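Side-chain contacts in serpin-12 (Manduca sexta, PDB 6CJ7), which probably inhibits serine proteases as a serpin and controls the prophenoloxidase activation system in larval hemolymph: residues D60-T63 with R64-M68; P285-K289 with M290-S294. All coordinates share one frame; numbering follows the deposited sequence.

Interaction 1 of 2, residues D60-T63 with R64-M68; sequences DEIT and RALQM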
loop_
_atom_site.group_PDB
_atom_site.type_symbol
_atom_site.label_atom_id
_atom_site.label_comp_id
_atom_site.label_asym_id
_atom_site.label_seq_id
_atom_site.Cartn_x
_atom_site.Cartn_y
_atom_site.Cartn_z
ATOM N N ASP A 60 -3.488 -17.850 -16.117
ATOM C CA ASP A 60 -4.774 -17.318 -16.557
ATOM C C ASP A 60 -5.447 -16.525 -15.438
ATOM O O ASP A 60 -5.905 -15.395 -15.651
ATOM C CB ASP A 60 -5.672 -18.469 -17.031
ATOM C CG ASP A 60 -7.090 -18.014 -17.361
ATOM O OD1 ASP A 60 -7.276 -17.299 -18.367
ATOM O OD2 ASP A 60 -8.026 -18.383 -16.618
ATOM N N GLU A 61 -5.487 -17.099 -14.226
ATOM C CA GLU A 61 -6.078 -16.411 -13.079
ATOM C C GLU A 61 -5.378 -15.092 -12.801
ATOM O O GLU A 61 -6.033 -14.072 -12.553
ATOM C CB GLU A 61 -6.016 -17.302 -11.830
ATOM C CG GLU A 61 -7.081 -18.392 -11.791
ATOM C CD GLU A 61 -7.205 -19.095 -10.433
ATOM O OE1 GLU A 61 -6.362 -18.871 -9.537
ATOM O OE2 GLU A 61 -8.160 -19.886 -10.267
ATOM N N ILE A 62 -4.044 -15.102 -12.792
ATOM C CA ILE A 62 -3.314 -13.879 -12.455
ATOM C C ILE A 62 -3.500 -12.828 -13.539
ATOM O O ILE A 62 -3.695 -11.640 -13.246
ATOM C CB ILE A 62 -1.830 -14.193 -12.226
ATOM C CG1 ILE A 62 -1.667 -15.083 -10.999
ATOM C CG2 ILE A 62 -1.020 -12.897 -12.060
ATOM C CD1 ILE A 62 -0.249 -15.634 -10.854
ATOM N N THR A 63 -3.434 -13.241 -14.806
ATOM C CA THR A 63 -3.597 -12.288 -15.901
ATOM C C THR A 63 -4.975 -11.634 -15.865
ATOM O O THR A 63 -5.101 -10.412 -16.044
ATOM C CB THR A 63 -3.346 -13.007 -17.225
ATOM O OG1 THR A 63 -1.990 -13.465 -17.233
ATOM C CG2 THR A 63 -3.573 -12.064 -18.385
ATOM N N ARG A 64 -6.017 -12.423 -15.580
ATOM C CA ARG A 64 -7.357 -11.865 -15.464
ATOM C C ARG A 64 -7.445 -10.886 -14.302
ATOM O O ARG A 64 -8.114 -9.852 -14.402
ATOM C CB ARG A 64 -8.382 -12.986 -15.289
ATOM C CG ARG A 64 -8.536 -13.851 -16.527
ATOM C CD ARG A 64 -9.389 -15.060 -16.238
ATOM N NE ARG A 64 -9.637 -15.824 -17.451
ATOM C CZ ARG A 64 -10.734 -15.691 -18.178
ATOM N NH1 ARG A 64 -11.679 -14.832 -17.796
ATOM N NH2 ARG A 64 -10.888 -16.427 -19.272
ATOM N N ALA A 65 -6.781 -11.197 -13.187
ATOM C CA ALA A 65 -6.872 -10.333 -12.011
ATOM C C ALA A 65 -6.126 -9.026 -12.226
ATOM O O ALA A 65 -6.608 -7.959 -11.831
ATOM C CB ALA A 65 -6.332 -11.063 -10.780
ATOM N N LEU A 66 -4.947 -9.089 -12.839
ATOM C CA LEU A 66 -4.142 -7.885 -13.035
ATOM C C LEU A 66 -4.620 -7.049 -14.207
ATOM O O LEU A 66 -4.379 -5.835 -14.229
ATOM C CB LEU A 66 -2.678 -8.251 -13.263
ATOM C CG LEU A 66 -1.874 -8.850 -12.118
ATOM C CD1 LEU A 66 -0.547 -9.361 -12.654
ATOM C CD2 LEU A 66 -1.662 -7.818 -11.017
ATOM N N GLN A 67 -5.270 -7.677 -15.190
ATOM C CA GLN A 67 -5.606 -7.026 -16.461
ATOM C C GLN A 67 -4.346 -6.500 -17.154
ATOM O O GLN A 67 -4.355 -5.455 -17.814
ATOM C CB GLN A 67 -6.653 -5.925 -16.269
ATOM C CG GLN A 67 -7.888 -6.381 -15.477
ATOM C CD GLN A 67 -9.006 -6.856 -16.358
ATOM O OE1 GLN A 67 -9.097 -8.053 -16.671
ATOM N NE2 GLN A 67 -9.887 -5.937 -16.743
ATOM N N MET A 68 -3.255 -7.250 -17.015
ATOM C CA MET A 68 -2.004 -6.979 -17.705
ATOM C C MET A 68 -1.359 -8.299 -18.092
ATOM O O MET A 68 -1.453 -9.275 -17.345
ATOM C CB MET A 68 -1.029 -6.196 -16.826
ATOM C CG MET A 68 -1.407 -4.763 -16.560
ATOM S SD MET A 68 -0.202 -4.053 -15.433
ATOM C CE MET A 68 -0.581 -4.932 -13.915
#
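Asp60 O accepts the N-H of Arg64 in the last turns of helix 56-66, and the same i to i+4 pattern continues with Glu61 O and Ala65, then Ile62 O and Leu66. The last of the series runs from Gln67 N to Thr63 O at 2.9 Å. Gln67 itself has positive phi (58°), and the chain leaves the helix there.

One helical turn apart, Asp60 and Arg64 form a salt bridge. Arg64 NE meets Asp60 OD1 at 2.9 Å, with an N-H to acceptor angle of 163°. OD1 is reached on its syn side, somewhat out of the carboxylate plane. It lies near the guanidinium plane, and the two planes are steeply inclined to each other. The extended Arg64 chain passes over Asp60 O, with Arg64 CG 3.2 Å from that oxygen.

On the buried side Ile62 and Leu66 lie side by side and point the same way. Ile62 turns its CG2 branch, not CG1, to Leu66 CD1 at 3.6 Å. Leu66 also packs on Thr44, Leu47 and Gln51 of helix 40-51. Thr63 OG1 bonds to Leu59 O and to Gln51 NE2, which also holds Met68 O. This is an amphipathic helix end: an i to i+4 salt bridge on the outer side, an apolar pair on the inner.

Interaction 2 of 2, residues P285-K289 with M290-S294; sequences PVLNK and MGVSS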
loop_
_atom_site.group_PDB
_atom_site.type_symbol
_atom_site.label_atom_id
_atom_site.label_comp_id
_atom_site.label_asym_id
_atom_site.label_seq_id
_atom_site.Cartn_x
_atom_site.Cartn_y
_atom_site.Cartn_z
ATOM N N PRO A 285 -6.460 -15.067 2.827
ATOM C CA PRO A 285 -7.932 -14.999 2.793
ATOM C C PRO A 285 -8.488 -14.122 1.682
ATOM O O PRO A 285 -9.418 -14.538 0.974
ATOM C CB PRO A 285 -8.282 -14.452 4.187
ATOM C CG PRO A 285 -7.169 -14.891 5.048
ATOM C CD PRO A 285 -5.940 -14.808 4.182
ATOM N N VAL A 286 -7.960 -12.905 1.512
ATOM C CA VAL A 286 -8.549 -12.013 0.520
ATOM C C VAL A 286 -8.178 -12.456 -0.892
ATOM O O VAL A 286 -9.002 -12.371 -1.810
ATOM C CB VAL A 286 -8.174 -10.541 0.802
ATOM C CG1 VAL A 286 -6.701 -10.257 0.553
ATOM C CG2 VAL A 286 -9.051 -9.599 -0.025
ATOM N N LEU A 287 -6.967 -12.987 -1.088
ATOM C CA LEU A 287 -6.611 -13.442 -2.429
ATOM C C LEU A 287 -7.448 -14.648 -2.840
ATOM O O LEU A 287 -7.799 -14.786 -4.019
ATOM C CB LEU A 287 -5.109 -13.743 -2.515
ATOM C CG LEU A 287 -4.217 -12.500 -2.378
ATOM C CD1 LEU A 287 -2.738 -12.856 -2.517
ATOM C CD2 LEU A 287 -4.606 -11.458 -3.398
ATOM N N ASN A 288 -7.829 -15.499 -1.879
ATOM C CA ASN A 288 -8.739 -16.591 -2.190
ATOM C C ASN A 288 -10.111 -16.096 -2.636
ATOM O O ASN A 288 -10.819 -16.828 -3.334
ATOM C CB ASN A 288 -8.904 -17.511 -0.972
ATOM C CG ASN A 288 -7.821 -18.581 -0.882
ATOM O OD1 ASN A 288 -7.275 -19.021 -1.894
ATOM N ND2 ASN A 288 -7.534 -19.034 0.338
ATOM N N LYS A 289 -10.508 -14.885 -2.242
ATOM C CA LYS A 289 -11.771 -14.293 -2.661
ATOM C C LYS A 289 -11.668 -13.522 -3.970
ATOM O O LYS A 289 -12.699 -13.261 -4.602
ATOM C CB LYS A 289 -12.291 -13.322 -1.586
ATOM C CG LYS A 289 -12.725 -13.964 -0.289
ATOM C CD LYS A 289 -13.253 -12.899 0.666
ATOM C CE LYS A 289 -14.266 -13.478 1.641
ATOM N NZ LYS A 289 -14.787 -12.441 2.570
ATOM N N MET A 290 -10.459 -13.160 -4.395
ATOM C CA MET A 290 -10.257 -12.250 -5.516
ATOM C C MET A 290 -9.827 -12.973 -6.788
ATOM O O MET A 290 -9.258 -12.341 -7.685
ATOM C CB MET A 290 -9.223 -11.182 -5.157
ATOM C CG MET A 290 -9.580 -10.308 -3.964
ATOM S SD MET A 290 -11.073 -9.342 -4.210
ATOM C CE MET A 290 -10.575 -8.312 -5.589
ATOM N N GLY A 291 -10.038 -14.283 -6.861
ATOM C CA GLY A 291 -9.872 -15.013 -8.107
ATOM C C GLY A 291 -8.489 -15.549 -8.394
ATOM O O GLY A 291 -8.225 -15.941 -9.540
ATOM N N VAL A 292 -7.595 -15.591 -7.406
ATOM C CA VAL A 292 -6.254 -16.114 -7.657
ATOM C C VAL A 292 -5.950 -17.242 -6.680
ATOM O O VAL A 292 -4.795 -17.446 -6.291
ATOM C CB VAL A 292 -5.185 -15.004 -7.583
ATOM C CG1 VAL A 292 -5.388 -13.993 -8.709
ATOM C CG2 VAL A 292 -5.218 -14.299 -6.245
ATOM N N SER A 293 -6.979 -18.005 -6.300
ATOM C CA SER A 293 -6.795 -19.051 -5.301
ATOM C C SER A 293 -5.810 -20.134 -5.739
ATOM O O SER A 293 -5.233 -20.810 -4.879
ATOM C CB SER A 293 -8.152 -19.676 -4.954
ATOM O OG SER A 293 -8.700 -20.356 -6.070
ATOM N N SER A 294 -5.588 -20.311 -7.048
ATOM C CA SER A 294 -4.723 -21.399 -7.498
ATOM C C SER A 294 -3.307 -21.279 -6.947
ATOM O O SER A 294 -2.633 -22.303 -6.773
ATOM C CB SER A 294 -4.681 -21.465 -9.030
ATOM O OG SER A 294 -4.114 -20.288 -9.560
HETATM O O HOH W 1 -6.452 -21.521 -2.531
HETATM O O HOH W 2 -11.540 -16.339 -5.688
#
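Met290 and Val292 fold back against the last turn of helix 284-289 and make the tight part of this contact. Leu287 O is central. It accepts Met290 N at 3.1 Å, the donor standing above the carbonyl plane, and takes a weak bond from Val292 N at 3.5 Å. Val292 CG2 presses on the same oxygen from 3.4 Å and also touches Leu287 CB at 3.8 Å. The two side chains cross at a slant. With chi1 at -65°, Val292 CG2 sits between its own backbone N and carbonyl carbon, and this turns it to Leu287. Met290 CG lies close to Val286 O, at 3.0 Å, and more loosely on Val286 CG2. The Met290 chain then bends at chi2 and chi3, so that the sulfur end turns off Val286. Gly291 takes positive phi (89°), a backbone shape that suits glycine.

The solvent side is looser and is bridged by water. Asn288 OD1 approaches Ser293 CB at 3.2 Å, and one water donates to both Asn288 OD1 and Ser293 O. A second water donates to Asn288 O and accepts from Gly291 N, so it links the two backbone groups. Lys289 reaches out to a salt bridge with Glu31.

Val286, Leu287 and Met290 pack on helix 19-31, at Val24 and Met28, Phe20 and Asn23 respectively. Val292 lies against Ala65 of helix 56-66. The segment thus joins the end of helix 284-289 to both helices, on the way to strand 306-307.

How the interactions relate
Interactions 1 and 2 are far apart in sequence but touch in space, with centres about 12 Å apart. The polar link is Glu61 of interaction 1. Its OE1 lies 2.7 Å from Ser294 OG of interaction 2, a probable hydrogen bond. Glu61 CD also packs closely on Gly291 O, at 3.4 Å. Glu61 thus extends from helix 56-66 to the turn after helix 284-289. Both contacts lie in the body of the serpin fold, and no ligand is involved in either. Inhibition by serpins rests on the reactive-centre loop, and neither contact is part of it. Together they join helix 56-66 to the 290-294 turn.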